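Local structure of uncharacterized HTH-type transcriptional regulator yydK (Bacillus subtilis subsp. subtilis, 3BWG) at residues L29-L32 / E33-M36; F39-S42 / K43-T47. The protein probably binds DNA and regulates transcription as a member of the GntR family, pairing a winged helix-turn-helix domain with a UTRA domain. All blocks are in the same frame, centred on the assembly; numbering follows the deposited sequence.

How the interactions relate
Both contacts lie in the predicted helix-turn-helix motif, far from the centre of the chain, and each is a helix start near the surface. Interaction 1 begins helix 32-39 and interaction 2 begins helix 43-55, with the turn of the motif between them. Their centres are about 9 Å apart. Leu35 in the first and Ile46 in the second are the buried members, and they touch each other. The chemistry differs. In interaction 1, Val31 O takes two N-H groups and a water bridges to Thr34. In interaction 2, Ser42 O takes Ile46 N, the Ser42 hydroxyl makes no capping bond, and Val41 supplies hydrocarbon packing. Met36 O probably accepts from Val41 N, linking the two.

Interaction 1 (L29-L32 / E33-M36); sequences LPVL and ETLM
One backbone oxygen, Val31 O, takes two hydrogen bonds, from Thr34 N and from Leu35 N. This is the start of helix 32-39, the first helix of the predicted helix-turn-helix motif, and Val31 is its N-cap residue. The two bonds differ in shape. Thr34 N lies 2.8 Å from Val31 O, but the N-H...O angle is only 130° and the donor sits well above the carbonyl plane. Leu35 N is farther from Val31 O, at 3.2 Å, and reaches it almost in line with the C=O bond. The next bond, from the N of Met36, a selenomethionine, to Leu32 O at 2.9 Å, continues the helical pattern.

A valine has no side-chain acceptor for the helix start. A water bridges the loop and the helix: it accepts from Val31 N and hydrogen-bonds Thr34 OG1. Thr34 OG1 stands beside its own backbone N (chi1 -56°), which turns the hydroxyl toward this water. The other branch, Thr34 CG2, meets Pro30 CB.

Pro30 packs on the helix from the loop side. Its ring and the Leu35 side chain cross at about a right angle, with Pro30 CB 3.6 Å from Leu35 CD2. Pro30 also touches Tyr17 of helix 6-20. Leu35 is buried, and also meets Ile46 of helix 43-55 and Ile67 of strand 66-69, so this turn joins the helical part to the wing. Its second methyl, Leu35 CD1, lies 3.6 Å from Pro30 O.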
# COMPACT_ATOMS: atom_id res chain seq x y z
N LEU B 29 2.45 19.56 15.14
CA LEU B 29 2.73 20.79 14.39
C LEU B 29 2.18 22.04 15.11
O LEU B 29 1.38 21.93 16.05
CB LEU B 29 2.17 20.67 12.96
CG LEU B 29 3.03 19.64 12.21
CD1 LEU B 29 2.21 18.53 11.51
CD2 LEU B 29 3.98 20.33 11.26
N PRO B 30 2.64 23.24 14.70
CA PRO B 30 2.04 24.47 15.20
C PRO B 30 0.51 24.43 15.12
O PRO B 30 -0.05 23.87 14.17
CB PRO B 30 2.60 25.54 14.27
CG PRO B 30 3.96 25.02 13.94
CD PRO B 30 3.76 23.52 13.78
N VAL B 31 -0.14 25.02 16.12
CA VAL B 31 -1.59 25.10 16.20
C VAL B 31 -2.17 26.06 15.13
O VAL B 31 -1.45 26.92 14.64
CB VAL B 31 -2.02 25.41 17.67
CG1 VAL B 31 -1.93 26.92 18.00
CG2 VAL B 31 -3.40 24.88 17.95
N LEU B 32 -3.44 25.91 14.76
CA LEU B 32 -4.05 26.73 13.70
C LEU B 32 -3.64 28.22 13.73
O LEU B 32 -3.17 28.76 12.73
CB LEU B 32 -5.58 26.64 13.75
CG LEU B 32 -6.36 26.31 12.47
CD1 LEU B 32 -7.86 26.11 12.76
CD2 LEU B 32 -6.19 27.32 11.36
N GLU B 33 -3.84 28.87 14.88
CA GLU B 33 -3.59 30.29 15.01
C GLU B 33 -2.12 30.66 14.78
O GLU B 33 -1.82 31.76 14.34
CB GLU B 33 -4.07 30.80 16.38
CG GLU B 33 -5.59 31.11 16.46
CD GLU B 33 -6.00 32.52 15.94
OE1 GLU B 33 -7.23 32.77 15.82
OE2 GLU B 33 -5.12 33.38 15.66
N THR B 34 -1.20 29.72 15.06
CA THR B 34 0.25 29.94 14.81
C THR B 34 0.57 29.93 13.32
O THR B 34 1.33 30.76 12.82
CB THR B 34 1.09 28.91 15.56
OG1 THR B 34 0.74 28.97 16.95
CG2 THR B 34 2.60 29.19 15.41
N LEU B 35 -0.06 29.00 12.61
CA LEU B 35 0.07 28.89 11.17
C LEU B 35 -0.52 30.08 10.46
O LEU B 35 0.11 30.63 9.55
CB LEU B 35 -0.57 27.58 10.67
CG LEU B 35 0.03 26.29 11.25
CD1 LEU B 35 -0.83 25.05 10.88
CD2 LEU B 35 1.53 26.16 10.85
N MSE B 36 -1.73 30.48 10.85
CA MSE B 36 -2.33 31.70 10.32
C MSE B 36 -1.36 32.85 10.47
O MSE B 36 -1.08 33.53 9.50
CB MSE B 36 -3.62 32.05 11.05
CG MSE B 36 -4.77 31.15 10.65
SE MSE B 36 -6.21 31.49 11.90
CE MSE B 36 -6.19 29.96 13.01
O HOH W 1 1.73 26.57 18.19

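Interaction 2 (F39-S42 / K43-T47); sequences FEVS and KSTIT
Val41 packs against the first turn of helix 43-55 through both of its methyl branches. This helix is the second of the predicted helix-turn-helix motif and, as in related proteins, probably the recognition helix. The chain enters it from a Schellman motif, where Glu40 takes a positive phi as helix 32-39 ends.

The Val41 side chain can be followed outward. Val41 CB lies 3.7 Å from Thr45 CG2. Val41 CG1 also faces this methyl, at 3.9 Å from Thr45 CG2. Val41 CG2 turns to the next residue and meets Ile46 CD1 at 3.6 Å, with Ile46 CG1 just behind. Thr45 CG2 is placed for this by its torsion, lying opposite the backbone N across the CA-CB bond, while OG1 stands on the side of that N (chi1 -65°). A serine here has no CG2, and Val41 CB and CG1 would probably be left with a gap on that side.

Ile46 CD1 also reaches Phe39 CD2 at 4.0 Å, and the two side chains cross at about a right angle. The Phe39 ring continues onto Ile10 and Ile14 of helix 6-20. Ile46 itself touches Leu32 and Met36 of helix 32-39.

Ser42 is the N-cap residue, but its hydroxyl makes no capping bond. The first i to i+4 bond of the helix runs from Ile46 N to Ser42 O at 3.1 Å. One step on, Lys43 O accepts from both the N and the OG1 of Thr47, each at 2.9 Å.

The turn side of this helix start is thus held by methyl contacts from Val41 to Thr45 and Ile46. These fix position without polar specificity, while hydrogen bonds set the backbone and hold Thr47 OG1.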
# COMPACT_ATOMS: atom_id res chain seq x y z
N PHE B 39 1.93 32.49 8.14
CA PHE B 39 1.81 32.80 6.72
C PHE B 39 0.85 33.95 6.44
O PHE B 39 0.50 34.23 5.29
CB PHE B 39 1.38 31.56 5.95
CG PHE B 39 2.20 30.33 6.26
CD1 PHE B 39 3.39 30.08 5.59
CD2 PHE B 39 1.76 29.42 7.23
CE1 PHE B 39 4.14 28.94 5.87
CE2 PHE B 39 2.51 28.29 7.54
CZ PHE B 39 3.69 28.04 6.85
N GLU B 40 0.45 34.64 7.51
CA GLU B 40 -0.48 35.77 7.42
C GLU B 40 -1.64 35.52 6.42
O GLU B 40 -1.76 36.17 5.37
CB GLU B 40 0.28 37.10 7.20
CG GLU B 40 1.14 37.51 8.44
CD GLU B 40 2.07 38.69 8.18
OE1 GLU B 40 2.21 39.58 9.08
OE2 GLU B 40 2.68 38.73 7.09
N VAL B 41 -2.47 34.54 6.77
CA VAL B 41 -3.56 34.07 5.92
C VAL B 41 -4.81 33.79 6.75
O VAL B 41 -4.77 33.78 7.99
CB VAL B 41 -3.16 32.78 5.06
CG1 VAL B 41 -2.32 33.16 3.81
CG2 VAL B 41 -2.45 31.75 5.89
N SER B 42 -5.92 33.55 6.07
CA SER B 42 -7.14 33.20 6.77
C SER B 42 -7.10 31.86 7.50
O SER B 42 -6.25 31.00 7.24
CB SER B 42 -8.32 33.23 5.82
OG SER B 42 -9.42 33.79 6.52
N LYS B 43 -8.05 31.69 8.43
CA LYS B 43 -8.32 30.40 9.04
C LYS B 43 -8.68 29.42 7.94
O LYS B 43 -8.23 28.29 7.94
CB LYS B 43 -9.45 30.50 10.08
CG LYS B 43 -9.93 29.16 10.70
CD LYS B 43 -10.71 29.39 12.01
CE LYS B 43 -9.75 29.71 13.19
NZ LYS B 43 -10.28 30.74 14.15
N SER B 44 -9.50 29.88 6.99
CA SER B 44 -9.97 29.06 5.88
C SER B 44 -8.83 28.64 4.92
O SER B 44 -8.86 27.55 4.34
CB SER B 44 -11.06 29.81 5.11
OG SER B 44 -11.18 29.30 3.80
N THR B 45 -7.86 29.53 4.73
CA THR B 45 -6.71 29.25 3.88
C THR B 45 -5.87 28.16 4.55
O THR B 45 -5.48 27.19 3.90
CB THR B 45 -5.90 30.54 3.58
OG1 THR B 45 -6.72 31.43 2.81
CG2 THR B 45 -4.63 30.24 2.77
N ILE B 46 -5.64 28.29 5.85
CA ILE B 46 -4.91 27.25 6.57
C ILE B 46 -5.65 25.90 6.57
O ILE B 46 -5.04 24.86 6.38
CB ILE B 46 -4.50 27.66 8.02
CG1 ILE B 46 -3.46 28.80 8.01
CG2 ILE B 46 -3.92 26.48 8.79
CD1 ILE B 46 -2.08 28.43 7.35
N THR B 47 -6.96 25.94 6.77
CA THR B 47 -7.79 24.72 6.79
C THR B 47 -7.67 23.92 5.47
O THR B 47 -7.60 22.68 5.50
CB THR B 47 -9.24 25.09 7.14
OG1 THR B 47 -9.26 25.60 8.48
CG2 THR B 47 -10.14 23.91 7.05